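Local coordinates for probable LacI-family transcriptional regulator (PDB 3BIL), which is probably a DNA-binding transcription factor that recognises cis-regulatory DNA, as members of the LacI family do, at residues Glu232-Leu237 against Ile257-Lys262; Gly113-Leu118 against Asn136-Leu141. One frame throughout, in Å; residues are numbered along the deposited sequence.

Contact 1: Glu232-Leu237 against Ile257-Lys262; sequences EGATKL and IEACHK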
loop_
_atom_site.group_PDB
_atom_site.type_symbol
_atom_site.label_atom_id
_atom_site.label_comp_id
_atom_site.label_asym_id
_atom_site.label_seq_id
_atom_site.Cartn_x
_atom_site.Cartn_y
_atom_site.Cartn_z
ATOM N N GLU A 232 -7.146 15.322 11.765
ATOM C CA GLU A 232 -7.386 16.605 12.456
ATOM C C GLU A 232 -8.562 17.252 11.720
ATOM O O GLU A 232 -9.599 17.588 12.304
ATOM C CB GLU A 232 -6.121 17.474 12.400
ATOM C CG GLU A 232 -5.665 18.100 13.739
ATOM C CD GLU A 232 -5.498 17.088 14.898
ATOM O OE1 GLU A 232 -6.441 16.929 15.707
ATOM O OE2 GLU A 232 -4.420 16.464 15.013
ATOM N N GLY A 233 -8.442 17.336 10.405
ATOM C CA GLY A 233 -9.571 17.795 9.609
ATOM C C GLY A 233 -10.911 17.135 9.941
ATOM O O GLY A 233 -11.905 17.813 10.216
ATOM N N ALA A 234 -10.956 15.813 9.923
ATOM C CA ALA A 234 -12.226 15.141 10.084
ATOM C C ALA A 234 -12.765 15.339 11.473
ATOM O O ALA A 234 -13.971 15.430 11.669
ATOM C CB ALA A 234 -12.077 13.686 9.782
ATOM N N THR A 235 -11.880 15.393 12.459
ATOM C CA THR A 235 -12.320 15.598 13.846
ATOM C C THR A 235 -12.919 16.999 13.972
ATOM O O THR A 235 -13.865 17.204 14.709
ATOM C CB THR A 235 -11.137 15.385 14.827
ATOM O OG1 THR A 235 -10.561 14.102 14.562
ATOM C CG2 THR A 235 -11.547 15.511 16.330
ATOM N N LYS A 236 -12.401 17.961 13.223
ATOM C CA LYS A 236 -12.964 19.329 13.282
ATOM C C LYS A 236 -14.307 19.489 12.603
ATOM O O LYS A 236 -15.185 20.188 13.137
ATOM C CB LYS A 236 -11.943 20.379 12.873
ATOM C CG LYS A 236 -11.084 20.640 14.064
ATOM C CD LYS A 236 -9.631 20.848 13.724
ATOM C CE LYS A 236 -8.855 20.818 15.047
ATOM N NZ LYS A 236 -7.826 21.874 15.113
ATOM N N LEU A 237 -14.488 18.792 11.466
ATOM C CA LEU A 237 -15.803 18.697 10.781
ATOM C C LEU A 237 -16.935 18.109 11.664
ATOM O O LEU A 237 -18.077 18.629 11.694
ATOM C CB LEU A 237 -15.648 17.935 9.475
ATOM C CG LEU A 237 -14.818 18.757 8.491
ATOM C CD1 LEU A 237 -14.164 17.928 7.374
ATOM C CD2 LEU A 237 -15.667 19.958 7.976
ATOM N N ILE A 257 -11.445 7.487 8.811
ATOM C CA ILE A 257 -11.608 6.250 9.606
ATOM C C ILE A 257 -10.998 6.439 10.999
ATOM O O ILE A 257 -11.655 6.207 12.038
ATOM C CB ILE A 257 -11.030 4.987 8.901
ATOM C CG1 ILE A 257 -11.839 4.665 7.636
ATOM C CG2 ILE A 257 -11.119 3.799 9.809
ATOM C CD1 ILE A 257 -11.121 3.770 6.579
ATOM N N GLU A 258 -9.756 6.903 11.034
ATOM C CA GLU A 258 -9.123 7.127 12.312
ATOM C C GLU A 258 -9.977 8.050 13.194
ATOM O O GLU A 258 -10.228 7.733 14.386
ATOM C CB GLU A 258 -7.720 7.664 12.121
ATOM C CG GLU A 258 -6.993 7.930 13.442
ATOM C CD GLU A 258 -5.546 8.379 13.232
ATOM O OE1 GLU A 258 -4.785 8.291 14.239
ATOM O OE2 GLU A 258 -5.167 8.780 12.067
ATOM N N ALA A 259 -10.439 9.162 12.610
ATOM C CA ALA A 259 -11.380 10.087 13.270
ATOM C C ALA A 259 -12.681 9.482 13.812
ATOM O O ALA A 259 -13.099 9.837 14.918
ATOM C CB ALA A 259 -11.699 11.247 12.378
ATOM N N CYS A 260 -13.339 8.607 13.048
ATOM C CA CYS A 260 -14.583 7.959 13.532
ATOM C C CYS A 260 -14.309 6.958 14.613
ATOM O O CYS A 260 -15.169 6.757 15.516
ATOM C CB CYS A 260 -15.329 7.247 12.407
ATOM S SG CYS A 260 -15.725 8.463 11.217
ATOM N N HIS A 261 -13.130 6.324 14.494
ATOM C CA HIS A 261 -12.679 5.325 15.467
ATOM C C HIS A 261 -12.360 6.024 16.761
ATOM O O HIS A 261 -12.979 5.729 17.779
ATOM C CB HIS A 261 -11.476 4.493 14.970
ATOM C CG HIS A 261 -10.922 3.542 15.997
ATOM N ND1 HIS A 261 -11.547 2.352 16.337
ATOM C CD2 HIS A 261 -9.794 3.604 16.751
ATOM C CE1 HIS A 261 -10.836 1.737 17.266
ATOM N NE2 HIS A 261 -9.769 2.474 17.533
ATOM N N LYS A 262 -11.445 6.985 16.717
ATOM C CA LYS A 262 -11.114 7.756 17.921
ATOM C C LYS A 262 -12.334 8.404 18.604
ATOM O O LYS A 262 -12.479 8.278 19.798
ATOM C CB LYS A 262 -9.958 8.735 17.660
ATOM C CG LYS A 262 -8.655 7.958 17.277
ATOM C CD LYS A 262 -7.291 8.654 17.613
ATOM C CE LYS A 262 -6.127 7.636 17.477
ATOM N NZ LYS A 262 -4.884 8.152 16.824
#
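Ala234 and Ala259 meet methyl to methyl: their CB atoms lie 3.6 Å apart, each directed at the opposing helix. With nothing longer than a methyl group between them, the two backbones come very close. CA of Thr235 and CA of Ala259 are separated by just 5.6 Å, although the pairing buries only 92 Å² in total. A second van der Waals contact sets OG1 of Thr235 3.8 Å from CB of Ala259. The threonine torsion (chi1 -53°) keeps this hydroxyl beside its own backbone N while CG2 lies anti to that N. OG1 is also hydrogen-bonded to the carbonyl O of Phe231, one turn back, so the polar atom facing the alanine has a partner within its own helix, and the Phe231 side chain in turn is packed on by Ala259.

Helices 227-239 and 250-262 are successive helices of the alternating beta-alpha arrangement in the C-terminal, Rossmann-like half of the periplasmic-binding-protein fold. Strand 244-247 joins them, and Leu237 and Cys260 both pack on its Leu245, which ties the two helices to the sheet.

Charged and polar groups gather beside the methyl contact. NZ of Lys262 forms a salt bridge 2.6 Å long with OE1 of Glu258, one turn earlier in the same helix. OE1 accepts through its anti lone pair, directed away from OE2. OE2 is hydrogen-bonded to NE2 of Gln227, and Lys262 also makes a cation-pi contact with Phe231; both partners belong to the facing helix, while Ile257 and Glu258 pack on Leu281 and Leu284 of the second subunit.

Contact 2: Gly113-Leu118 against Asn136-Leu141; sequences GSLEFL and NQLEDL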
loop_
_atom_site.group_PDB
_atom_site.type_symbol
_atom_site.label_atom_id
_atom_site.label_comp_id
_atom_site.label_asym_id
_atom_site.label_seq_id
_atom_site.Cartn_x
_atom_site.Cartn_y
_atom_site.Cartn_z
ATOM N N GLY A 113 15.624 15.596 -9.779
ATOM C CA GLY A 113 16.678 14.577 -9.764
ATOM C C GLY A 113 16.391 13.358 -10.627
ATOM O O GLY A 113 17.258 12.899 -11.370
ATOM N N SER A 114 15.163 12.848 -10.544
ATOM C CA SER A 114 14.744 11.628 -11.263
ATOM C C SER A 114 14.697 11.738 -12.783
ATOM O O SER A 114 15.235 10.884 -13.487
ATOM C CB SER A 114 13.367 11.180 -10.778
ATOM O OG SER A 114 13.460 10.460 -9.569
ATOM N N LEU A 115 14.008 12.769 -13.270
ATOM C CA LEU A 115 13.837 13.015 -14.696
ATOM C C LEU A 115 15.192 13.156 -15.344
ATOM O O LEU A 115 15.512 12.442 -16.300
ATOM C CB LEU A 115 13.052 14.302 -14.908
ATOM C CG LEU A 115 11.607 14.290 -14.430
ATOM C CD1 LEU A 115 11.167 15.690 -13.986
ATOM C CD2 LEU A 115 10.718 13.721 -15.530
ATOM N N GLU A 116 15.984 14.082 -14.811
ATOM C CA GLU A 116 17.375 14.229 -15.205
ATOM C C GLU A 116 18.020 12.843 -15.337
ATOM O O GLU A 116 18.609 12.518 -16.370
ATOM C CB GLU A 116 18.116 15.079 -14.164
ATOM C CG GLU A 116 19.623 15.210 -14.394
ATOM C CD GLU A 116 20.441 14.939 -13.130
ATOM O OE1 GLU A 116 21.249 15.814 -12.766
ATOM O OE2 GLU A 116 20.279 13.859 -12.501
ATOM N N PHE A 117 17.881 12.021 -14.298
ATOM C CA PHE A 117 18.511 10.715 -14.300
ATOM C C PHE A 117 17.873 9.772 -15.306
ATOM O O PHE A 117 18.582 9.095 -16.034
ATOM C CB PHE A 117 18.504 10.088 -12.904
ATOM C CG PHE A 117 19.096 8.698 -12.863
ATOM C CD1 PHE A 117 20.447 8.509 -12.610
ATOM C CD2 PHE A 117 18.305 7.578 -13.088
ATOM C CE1 PHE A 117 20.995 7.217 -12.576
ATOM C CE2 PHE A 117 18.850 6.289 -13.064
ATOM C CZ PHE A 117 20.193 6.112 -12.808
ATOM N N LEU A 118 16.544 9.716 -15.348
ATOM C CA LEU A 118 15.864 8.730 -16.200
ATOM C C LEU A 118 16.215 8.870 -17.675
ATOM O O LEU A 118 16.440 7.865 -18.356
ATOM C CB LEU A 118 14.335 8.740 -16.015
ATOM C CG LEU A 118 13.670 7.897 -14.909
ATOM C CD1 LEU A 118 12.156 8.014 -15.026
ATOM C CD2 LEU A 118 14.077 6.428 -14.943
ATOM N N ASN A 136 8.450 23.356 -16.028
ATOM C CA ASN A 136 9.474 23.761 -16.995
ATOM C C ASN A 136 10.322 22.596 -17.528
ATOM O O ASN A 136 10.366 22.369 -18.744
ATOM C CB ASN A 136 10.352 24.890 -16.427
ATOM C CG ASN A 136 9.592 26.211 -16.257
ATOM O OD1 ASN A 136 8.465 26.380 -16.742
ATOM N ND2 ASN A 136 10.212 27.151 -15.558
ATOM N N GLN A 137 10.964 21.852 -16.625
ATOM C CA GLN A 137 11.836 20.741 -17.022
ATOM C C GLN A 137 11.076 19.714 -17.812
ATOM O O GLN A 137 11.645 19.065 -18.691
ATOM C CB GLN A 137 12.415 20.027 -15.818
ATOM C CG GLN A 137 12.520 20.863 -14.576
ATOM C CD GLN A 137 12.995 20.036 -13.413
ATOM O OE1 GLN A 137 13.731 19.055 -13.594
ATOM N NE2 GLN A 137 12.578 20.414 -12.203
ATOM N N LEU A 138 9.797 19.563 -17.469
ATOM C CA LEU A 138 8.911 18.569 -18.083
ATOM C C LEU A 138 8.556 18.937 -19.520
ATOM O O LEU A 138 8.251 18.053 -20.322
ATOM C CB LEU A 138 7.624 18.346 -17.247
ATOM C CG LEU A 138 7.571 17.330 -16.089
ATOM C CD1 LEU A 138 6.358 17.559 -15.244
ATOM C CD2 LEU A 138 7.601 15.894 -16.571
ATOM N N GLU A 139 8.590 20.232 -19.838
ATOM C CA GLU A 139 8.320 20.697 -21.194
ATOM C C GLU A 139 9.537 20.461 -22.076
ATOM O O GLU A 139 9.420 19.919 -23.174
ATOM C CB GLU A 139 7.952 22.173 -21.183
ATOM C CG GLU A 139 6.699 22.481 -21.967
ATOM C CD GLU A 139 5.434 22.123 -21.197
ATOM O OE1 GLU A 139 4.634 23.040 -20.886
ATOM O OE2 GLU A 139 5.237 20.925 -20.896
ATOM N N ASP A 140 10.700 20.862 -21.565
ATOM C CA ASP A 140 11.999 20.627 -22.205
ATOM C C ASP A 140 12.235 19.187 -22.676
ATOM O O ASP A 140 12.698 18.963 -23.804
ATOM C CB ASP A 140 13.131 21.046 -21.263
ATOM C CG ASP A 140 13.475 22.525 -21.377
ATOM O OD1 ASP A 140 12.622 23.343 -21.808
ATOM O OD2 ASP A 140 14.623 22.870 -21.031
ATOM N N LEU A 141 11.927 18.219 -21.809
ATOM C CA LEU A 141 12.085 16.810 -22.154
ATOM C C LEU A 141 11.209 16.422 -23.339
ATOM O O LEU A 141 11.601 15.597 -24.168
ATOM C CB LEU A 141 11.797 15.904 -20.957
ATOM C CG LEU A 141 12.706 15.950 -19.728
ATOM C CD1 LEU A 141 12.409 14.745 -18.869
ATOM C CD2 LEU A 141 14.192 15.991 -20.070
#
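Leu115 and Leu141 share one first torsion (chi1 -66° and -65°), with CG set beside the backbone N and anti to the carbonyl carbon; both side chains thereby reach into the groove between two helices. These are helices 108-120 and 135-143 of the N-terminal, Rossmann-like half of the periplasmic-binding-protein fold, consecutive crossover helices linked through strand 126-128. The segments run nearly parallel, at 15°, with their axes 10.9 Å apart, a spacing that leucine side chains bridge.

Leu115 carries the contact from its side. Its CD2 methyl touches two leucines of the other helix at once, lying 3.9 Å from CD2 of Leu138 and 3.9 Å from CD1 of Leu141. The Leu138 side chain stands roughly perpendicular to that of Leu115, whereas Leu141 approaches at a slant and brings CD1 to 4.0 Å from CB of Leu115 as well.

Leu115 also packs on Ile72 of strand 69-73, which joins the leucine cluster to the sheet, and Leu138 on Pro130 in a loop. Phe117, on the same helix as Leu115, packs on Ile100 of the second subunit.

At the more open margin sits Gln137: its OE1 approaches CD1 of Leu115 to 4.2 Å and makes a weak hydrogen bond with OG of Ser112.

Following the chain from its N terminus, contact 2 comes first: it closes the loop that leaves helix 108-120, runs through strand 126-128 and returns in helix 135-143. Contact 1 closes a similar excursion much later, from helix 227-239 through strand 244-247 to helix 250-262. The loops lie in series, neither nested nor crossing. Each joins neighbouring helices of one beta-alpha half, contact 2 in the N-terminal subdomain and contact 1 in the C-terminal one. Their centres are 39 Å apart, on opposite sides of the chain's centre, and their nearest atoms about 29 Å apart. Both lie close enough to the second subunit for side chains of their segments to touch it.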